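Adherence and virulence protein A (Streptococcus pneumoniae, PDB 6PON) binds fibronectin and serves as a pneumococcal adherence and virulence factor, the crystallised part being its N-terminal domain. Local coordinates at residues Glu95-Val100 with Leu198-Gly203; Ile88-Gln93 with Glu101-Asn106. All blocks are in the same frame, centred on the assembly; numbering follows the deposited sequence.

Contact 1: Glu95-Val100 with Leu198-Gly203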
ATOM      1  N   GLU B  95      -8.656  -5.351 -25.386  1.00 28.69           N
ATOM      2  CA  GLU B  95      -8.334  -5.594 -23.970  1.00 26.21           C
ATOM      3  C   GLU B  95      -7.112  -4.741 -23.623  1.00 26.21           C
ATOM      4  O   GLU B  95      -7.109  -3.535 -23.923  1.00 25.67           O
ATOM      5  CB  GLU B  95      -8.178  -7.098 -23.754  1.00 24.11           C
ATOM      6  CG  GLU B  95      -9.479  -7.848 -23.546  1.00 30.92           C
ATOM      7  CD  GLU B  95     -10.374  -7.217 -22.458  1.00 40.17           C
ATOM      8  OE1 GLU B  95     -11.509  -6.793 -22.792  1.00 45.10           O
ATOM      9  OE2 GLU B  95      -9.953  -7.144 -21.278  1.00 33.17           O
ATOM     10  N   ASN B  96      -6.065  -5.304 -23.016  1.00 25.11           N
ATOM     11  CA  ASN B  96      -4.797  -4.611 -22.832  1.00 26.67           C
ATOM     12  C   ASN B  96      -3.685  -5.322 -23.586  1.00 26.14           C
ATOM     13  O   ASN B  96      -2.514  -5.220 -23.223  1.00 24.84           O
ATOM     14  CB  ASN B  96      -4.429  -4.479 -21.355  1.00 25.72           C
ATOM     15  CG  ASN B  96      -3.444  -3.341 -21.094  1.00 25.11           C
ATOM     16  OD1 ASN B  96      -3.664  -2.209 -21.521  1.00 21.89           O
ATOM     17  ND2 ASN B  96      -2.350  -3.643 -20.387  1.00 26.51           N
ATOM     18  N   ASP B  97      -4.042  -6.050 -24.641  1.00 27.44           N
ATOM     19  CA  ASP B  97      -3.051  -6.731 -25.453  1.00 21.78           C
ATOM     20  C   ASP B  97      -2.492  -5.761 -26.496  1.00 21.09           C
ATOM     21  O   ASP B  97      -2.971  -4.637 -26.649  1.00 21.36           O
ATOM     22  CB  ASP B  97      -3.674  -7.958 -26.111  1.00 24.17           C
ATOM     23  CG  ASP B  97      -2.648  -9.023 -26.477  1.00 31.05           C
ATOM     24  OD1 ASP B  97      -1.420  -8.753 -26.471  1.00 22.86           O
ATOM     25  OD2 ASP B  97      -3.090 -10.148 -26.792  1.00 36.24           O
ATOM     26  N   ARG B  98      -1.457  -6.202 -27.208  1.00 20.49           N
ATOM     27  CA  ARG B  98      -0.796  -5.378 -28.222  1.00 19.45           C
ATOM     28  C   ARG B  98      -1.439  -5.584 -29.596  1.00 23.95           C
ATOM     29  O   ARG B  98      -0.812  -6.032 -30.556  1.00 23.25           O
ATOM     30  CB  ARG B  98       0.701  -5.679 -28.254  1.00 19.09           C
ATOM     31  CG  ARG B  98       1.496  -5.199 -27.000  1.00 23.95           C
ATOM     32  CD  ARG B  98       2.820  -5.953 -26.854  1.00 16.95           C
ATOM     33  NE  ARG B  98       2.505  -7.373 -26.924  1.00 29.17           N
ATOM     34  CZ  ARG B  98       3.352  -8.330 -27.285  1.00 31.26           C
ATOM     35  NH1 ARG B  98       4.600  -8.031 -27.634  1.00 34.77           N
ATOM     36  NH2 ARG B  98       2.928  -9.587 -27.341  1.00 35.09           N
ATOM     37  N   ILE B  99      -2.725  -5.235 -29.674  1.00 20.47           N
ATOM     38  CA  ILE B  99      -3.524  -5.373 -30.889  1.00 19.24           C
ATOM     39  C   ILE B  99      -4.438  -4.167 -31.013  1.00 18.02           C
ATOM     40  O   ILE B  99      -5.163  -3.837 -30.066  1.00 16.42           O
ATOM     41  CB  ILE B  99      -4.386  -6.648 -30.885  1.00 19.73           C
ATOM     42  CG1 ILE B  99      -3.556  -7.853 -30.479  1.00 17.93           C
ATOM     43  CG2 ILE B  99      -5.041  -6.849 -32.265  1.00 16.82           C
ATOM     44  CD1 ILE B  99      -4.305  -9.122 -30.530  1.00 15.67           C
ATOM     45  N   VAL B 100      -4.453  -3.546 -32.194  1.00 18.56           N
ATOM     46  CA  VAL B 100      -5.350  -2.430 -32.473  1.00 17.55           C
ATOM     47  C   VAL B 100      -6.213  -2.752 -33.678  1.00 17.27           C
ATOM     48  O   VAL B 100      -5.726  -3.265 -34.693  1.00 18.08           O
ATOM     49  CB  VAL B 100      -4.595  -1.110 -32.710  1.00 21.08           C
ATOM     50  CG1 VAL B 100      -5.581  -0.023 -33.058  1.00 15.35           C
ATOM     51  CG2 VAL B 100      -3.798  -0.744 -31.470  1.00 19.67           C
ATOM     52  N   LEU B 198       0.640 -12.319 -14.128  1.00 22.71           N
ATOM     53  CA  LEU B 198      -0.724 -12.093 -13.664  1.00 30.78           C
ATOM     54  C   LEU B 198      -1.488 -11.148 -14.599  1.00 28.12           C
ATOM     55  O   LEU B 198      -2.695 -11.311 -14.815  1.00 25.60           O
ATOM     56  CB  LEU B 198      -0.703 -11.546 -12.233  1.00 24.61           C
ATOM     57  CG  LEU B 198      -0.151 -12.479 -11.138  1.00 28.02           C
ATOM     58  CD1 LEU B 198       0.214 -11.719  -9.860  1.00 22.69           C
ATOM     59  CD2 LEU B 198      -1.147 -13.561 -10.825  1.00 30.18           C
ATOM     60  N   PHE B 199      -0.816 -10.165 -15.172  1.00 27.62           N
ATOM     61  CA  PHE B 199      -1.520  -9.113 -15.877  1.00 27.93           C
ATOM     62  C   PHE B 199      -1.099  -9.065 -17.339  1.00 27.25           C
ATOM     63  O   PHE B 199       0.042  -9.364 -17.695  1.00 26.70           O
ATOM     64  CB  PHE B 199      -1.318  -7.770 -15.167  1.00 23.48           C
ATOM     65  CG  PHE B 199      -1.877  -7.762 -13.761  1.00 23.72           C
ATOM     66  CD1 PHE B 199      -3.232  -7.623 -13.544  1.00 22.33           C
ATOM     67  CD2 PHE B 199      -1.050  -7.934 -12.662  1.00 24.28           C
ATOM     68  CE1 PHE B 199      -3.755  -7.635 -12.252  1.00 25.26           C
ATOM     69  CE2 PHE B 199      -1.565  -7.940 -11.367  1.00 22.34           C
ATOM     70  CZ  PHE B 199      -2.919  -7.793 -11.168  1.00 21.46           C
ATOM     71  N   GLN B 200      -2.081  -8.737 -18.175  1.00 29.39           N
ATOM     72  CA  GLN B 200      -1.943  -8.648 -19.620  1.00 28.55           C
ATOM     73  C   GLN B 200      -1.401  -7.282 -20.020  1.00 24.32           C
ATOM     74  O   GLN B 200      -1.866  -6.254 -19.522  1.00 22.97           O
ATOM     75  CB  GLN B 200      -3.312  -8.873 -20.263  1.00 27.55           C
ATOM     76  CG  GLN B 200      -3.332  -8.848 -21.765  1.00 27.04           C
ATOM     77  CD  GLN B 200      -4.749  -8.898 -22.304  1.00 29.84           C
ATOM     78  OE1 GLN B 200      -5.681  -8.407 -21.665  1.00 31.26           O
ATOM     79  NE2 GLN B 200      -4.919  -9.498 -23.483  1.00 26.73           N
ATOM     80  N   GLY B 201      -0.434  -7.272 -20.931  1.00 24.43           N
ATOM     81  CA  GLY B 201      -0.009  -6.020 -21.521  1.00 21.63           C
ATOM     82  C   GLY B 201       1.027  -5.263 -20.732  1.00 27.95           C
ATOM     83  O   GLY B 201       1.119  -4.033 -20.853  1.00 26.95           O
ATOM     84  N   LEU B 202       1.814  -5.959 -19.921  1.00 26.11           N
ATOM     85  CA  LEU B 202       2.844  -5.355 -19.087  1.00 25.48           C
ATOM     86  C   LEU B 202       4.196  -5.773 -19.646  1.00 27.43           C
ATOM     87  O   LEU B 202       4.577  -6.942 -19.534  1.00 31.71           O
ATOM     88  CB  LEU B 202       2.678  -5.786 -17.630  1.00 27.03           C
ATOM     89  CG  LEU B 202       1.806  -4.874 -16.757  1.00 32.00           C
ATOM     90  CD1 LEU B 202       0.541  -4.416 -17.466  1.00 25.94           C
ATOM     91  CD2 LEU B 202       1.473  -5.525 -15.412  1.00 21.17           C
ATOM     92  N   GLY B 203       4.900  -4.833 -20.290  1.00 27.98           N
ATOM     93  CA  GLY B 203       6.289  -5.052 -20.640  1.00 24.17           C
ATOM     94  C   GLY B 203       7.146  -5.124 -19.391  1.00 25.88           C
ATOM     95  O   GLY B 203       6.692  -4.870 -18.277  1.00 25.50           O
TER
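Q200 reaches from the linker between helices 192-198 and 204-225 to the turn of the β-hairpin formed by strands 87-93 and 99-107, meeting it at E95, N96 and D97. From CB outward, Q200 CG stands anti to the backbone N (chi1 -178°) and the chain runs on extended, which carries the amide alongside the N96 backbone. Q200 CG lies 4.0 Å from N96 C, and Q200 CD is close to the backbone nitrogens of N96 and D97. At the tip the amide divides: Q200 OE1 accepts a weak hydrogen bond from N96 N at 3.4 Å and also touches CB of E95, whereas Q200 NE2 packs on D97 CB at 3.3 Å. The carboxylate of E95 turns elsewhere, with OE2 bonded to N172.

N96 answers with its own side-chain amide. N96 ND2 donates to the backbone O of Q200 at 2.8 Å in a nearly straight bond (177°), so a short side-chain bond and a weaker one returned by Q200 tie the two residues. At G201 the linker has positive phi, and G201 CA comes close over the turn, making a CA-H...O contact of 3.1 Å to N96 O.

Contact 2: Ile88-Gln93 with Glu101-Asn106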
ATOM      1  N   ILE B  88     -13.141   6.618 -40.952  1.00 25.19           N
ATOM      2  CA  ILE B  88     -12.619   5.898 -39.798  1.00 21.66           C
ATOM      3  C   ILE B  88     -13.704   5.882 -38.732  1.00 25.67           C
ATOM      4  O   ILE B  88     -14.045   6.921 -38.166  1.00 29.72           O
ATOM      5  CB  ILE B  88     -11.321   6.527 -39.287  1.00 24.88           C
ATOM      6  CG1 ILE B  88     -10.205   6.274 -40.301  1.00 21.55           C
ATOM      7  CG2 ILE B  88     -10.939   5.934 -37.937  1.00 26.10           C
ATOM      8  CD1 ILE B  88      -8.934   6.987 -40.004  1.00 25.95           C
ATOM      9  N   GLU B  89     -14.255   4.702 -38.458  1.00 22.97           N
ATOM     10  CA  GLU B  89     -15.423   4.655 -37.591  1.00 25.86           C
ATOM     11  C   GLU B  89     -15.072   4.494 -36.121  1.00 28.75           C
ATOM     12  O   GLU B  89     -15.695   5.137 -35.274  1.00 25.73           O
ATOM     13  CB  GLU B  89     -16.360   3.540 -38.043  1.00 28.10           C
ATOM     14  CG  GLU B  89     -17.237   4.008 -39.197  1.00 31.32           C
ATOM     15  CD  GLU B  89     -18.082   2.912 -39.790  1.00 37.01           C
ATOM     16  OE1 GLU B  89     -17.777   1.715 -39.561  1.00 33.81           O
ATOM     17  OE2 GLU B  89     -19.057   3.261 -40.491  1.00 37.67           O
ATOM     18  N   SER B  90     -14.072   3.673 -35.806  1.00 24.81           N
ATOM     19  CA  SER B  90     -13.672   3.425 -34.432  1.00 22.37           C
ATOM     20  C   SER B  90     -12.215   2.980 -34.428  1.00 28.38           C
ATOM     21  O   SER B  90     -11.730   2.407 -35.411  1.00 22.01           O
ATOM     22  CB  SER B  90     -14.547   2.351 -33.787  1.00 22.04           C
ATOM     23  OG  SER B  90     -14.297   1.095 -34.398  1.00 21.61           O
ATOM     24  N   ILE B  91     -11.516   3.253 -33.320  1.00 21.99           N
ATOM     25  CA  ILE B  91     -10.141   2.798 -33.136  1.00 22.04           C
ATOM     26  C   ILE B  91     -10.047   2.195 -31.745  1.00 22.77           C
ATOM     27  O   ILE B  91     -10.236   2.899 -30.747  1.00 25.16           O
ATOM     28  CB  ILE B  91      -9.112   3.930 -33.310  1.00 24.07           C
ATOM     29  CG1 ILE B  91      -9.171   4.514 -34.719  1.00 19.97           C
ATOM     30  CG2 ILE B  91      -7.700   3.425 -33.023  1.00 18.52           C
ATOM     31  CD1 ILE B  91      -8.335   5.751 -34.874  1.00 19.86           C
ATOM     32  N   GLU B  92      -9.738   0.902 -31.673  1.00 19.61           N
ATOM     33  CA  GLU B  92      -9.942   0.154 -30.441  1.00 25.15           C
ATOM     34  C   GLU B  92      -8.761  -0.762 -30.176  1.00 23.78           C
ATOM     35  O   GLU B  92      -8.320  -1.496 -31.069  1.00 20.15           O
ATOM     36  CB  GLU B  92     -11.241  -0.676 -30.493  1.00 23.73           C
ATOM     37  CG  GLU B  92     -12.531   0.116 -30.776  1.00 24.41           C
ATOM     38  CD  GLU B  92     -12.866   1.131 -29.686  1.00 28.29           C
ATOM     39  OE1 GLU B  92     -12.281   1.048 -28.581  1.00 32.67           O
ATOM     40  OE2 GLU B  92     -13.704   2.027 -29.935  1.00 30.93           O
ATOM     41  N   GLN B  93      -8.265  -0.718 -28.942  1.00 23.66           N
ATOM     42  CA  GLN B  93      -7.365  -1.746 -28.445  1.00 21.75           C
ATOM     43  C   GLN B  93      -8.179  -2.962 -28.020  1.00 21.64           C
ATOM     44  O   GLN B  93      -9.257  -2.827 -27.433  1.00 24.81           O
ATOM     45  CB  GLN B  93      -6.557  -1.207 -27.263  1.00 20.55           C
ATOM     46  CG  GLN B  93      -5.583  -2.179 -26.650  1.00 19.95           C
ATOM     47  CD  GLN B  93      -4.842  -1.571 -25.482  1.00 22.87           C
ATOM     48  OE1 GLN B  93      -5.228  -0.517 -24.962  1.00 21.52           O
ATOM     49  NE2 GLN B  93      -3.759  -2.219 -25.073  1.00 20.12           N
ATOM     50  N   GLU B 101      -7.498  -2.419 -33.563  1.00 22.17           N
ATOM     51  CA  GLU B 101      -8.472  -2.622 -34.617  1.00 19.52           C
ATOM     52  C   GLU B 101      -9.073  -1.279 -35.002  1.00 23.84           C
ATOM     53  O   GLU B 101      -9.524  -0.513 -34.140  1.00 20.63           O
ATOM     54  CB  GLU B 101      -9.560  -3.602 -34.188  1.00 19.15           C
ATOM     55  CG  GLU B 101      -9.007  -5.010 -33.970  1.00 20.60           C
ATOM     56  CD  GLU B 101     -10.073  -6.019 -33.626  1.00 22.23           C
ATOM     57  OE1 GLU B 101     -11.193  -5.612 -33.269  1.00 27.56           O
ATOM     58  OE2 GLU B 101      -9.789  -7.226 -33.727  1.00 26.20           O
ATOM     59  N   ILE B 102      -9.062  -1.010 -36.303  1.00 20.67           N
ATOM     60  CA  ILE B 102      -9.543   0.222 -36.890  1.00 20.72           C
ATOM     61  C   ILE B 102     -10.674  -0.171 -37.822  1.00 23.49           C
ATOM     62  O   ILE B 102     -10.437  -0.819 -38.856  1.00 20.22           O
ATOM     63  CB  ILE B 102      -8.439   0.964 -37.658  1.00 18.93           C
ATOM     64  CG1 ILE B 102      -7.295   1.326 -36.713  1.00 18.20           C
ATOM     65  CG2 ILE B 102      -9.042   2.181 -38.386  1.00 15.96           C
ATOM     66  CD1 ILE B 102      -6.052   1.825 -37.401  1.00 17.10           C
ATOM     67  N   THR B 103     -11.894   0.209 -37.469  1.00 19.47           N
ATOM     68  CA  THR B 103     -13.037  -0.097 -38.312  1.00 25.12           C
ATOM     69  C   THR B 103     -13.296   1.072 -39.251  1.00 24.20           C
ATOM     70  O   THR B 103     -13.250   2.243 -38.846  1.00 22.29           O
ATOM     71  CB  THR B 103     -14.279  -0.410 -37.477  1.00 23.08           C
ATOM     72  OG1 THR B 103     -13.934  -1.363 -36.475  1.00 28.95           O
ATOM     73  CG2 THR B 103     -15.328  -1.036 -38.335  1.00 23.41           C
ATOM     74  N   VAL B 104     -13.539   0.739 -40.517  1.00 25.59           N
ATOM     75  CA  VAL B 104     -13.747   1.714 -41.577  1.00 25.35           C
ATOM     76  C   VAL B 104     -14.942   1.294 -42.411  1.00 26.50           C
ATOM     77  O   VAL B 104     -15.293   0.115 -42.509  1.00 24.36           O
ATOM     78  CB  VAL B 104     -12.528   1.863 -42.507  1.00 23.77           C
ATOM     79  CG1 VAL B 104     -11.296   2.218 -41.711  1.00 23.44           C
ATOM     80  CG2 VAL B 104     -12.335   0.573 -43.308  1.00 18.70           C
ATOM     81  N   SER B 105     -15.550   2.287 -43.033  1.00 30.15           N
ATOM     82  CA  SER B 105     -16.605   2.068 -43.996  1.00 30.00           C
ATOM     83  C   SER B 105     -16.273   2.880 -45.237  1.00 25.49           C
ATOM     84  O   SER B 105     -15.625   3.929 -45.155  1.00 26.77           O
ATOM     85  CB  SER B 105     -17.971   2.456 -43.418  1.00 27.50           C
ATOM     86  OG  SER B 105     -17.926   3.755 -42.884  1.00 24.35           O
ATOM     87  N   ASN B 106     -16.711   2.378 -46.385  1.00 27.64           N
ATOM     88  CA  ASN B 106     -16.392   2.978 -47.672  1.00 28.67           C
ATOM     89  C   ASN B 106     -17.501   2.613 -48.655  1.00 29.36           C
ATOM     90  O   ASN B 106     -18.444   1.883 -48.325  1.00 29.19           O
ATOM     91  CB  ASN B 106     -15.017   2.503 -48.155  1.00 25.70           C
ATOM     92  CG  ASN B 106     -14.319   3.516 -49.039  1.00 27.42           C
ATOM     93  OD1 ASN B 106     -14.936   4.453 -49.537  1.00 27.21           O
ATOM     94  ND2 ASN B 106     -13.017   3.331 -49.238  1.00 25.15           N
TER
HETATM   95  O   HOH W   1     -12.256  -0.625 -33.870  1.00 24.14           O
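The pairing of I88-Q93 with E101-N106 is an antiparallel β-hairpin ladder at the edge of the five-stranded sheet, strand 87-93 being outermost within the chain. E92 and E101 form a hydrogen-bonded pair with both backbone bonds made, E101 N to E92 O at 2.8 Å and E92 N to E101 O at 2.9 Å. Farther along, a classic β bulge sets E89 and S90 together against T103. T103 O accepts a short bond from E89 N (2.7 Å) and a weak one from S90 N, while T103 N donates to S90 O.

The isoleucine face is apolar. I102 meets I91 through their CG1 atoms and I88 through their CG2 atoms, and CG1 of I88 also approaches CG1 of V104. Helix 5-19 packs on this side through V12 and L19 against I91.

S90 and T103 lie on the other face, where a water bonds to both hydroxyls and donates to E101 O at 2.7 Å. The bulge residue E89 extends its chain across to S105, whose OG donates to E89 OE2 at 2.7 Å from above the carboxylate plane, 75° out of it. OE1 is bonded to Q115 of strand 113-121. Both oxygens of the E89 carboxylate thus have an uncharged donor, which may help to steady its negative charge and links three successive strands through one side chain.

In the fold
The two contacts, with centres about 20 Å apart, share strand 99-107, and strand 87-93 lies beside it in the five-stranded sheet. Along the chain their segments alternate: 88-93, 95-100, 101-106 and, after about ninety residues, 198-203. Contact 2 is local to the hairpin, whereas contact 1 joins its turn to the linker entering helix 204-225. They meet where V100 CG1 packs against E92 O and I91 CG2. Helix 5-19 touches both, through L8 and H9 as well as V12 and L19. Within segment 198-203, F199 and L202 also meet F222 and F226 of the second subunit, so this segment, packed on the hairpin turn, takes part in the packing of the two subunits.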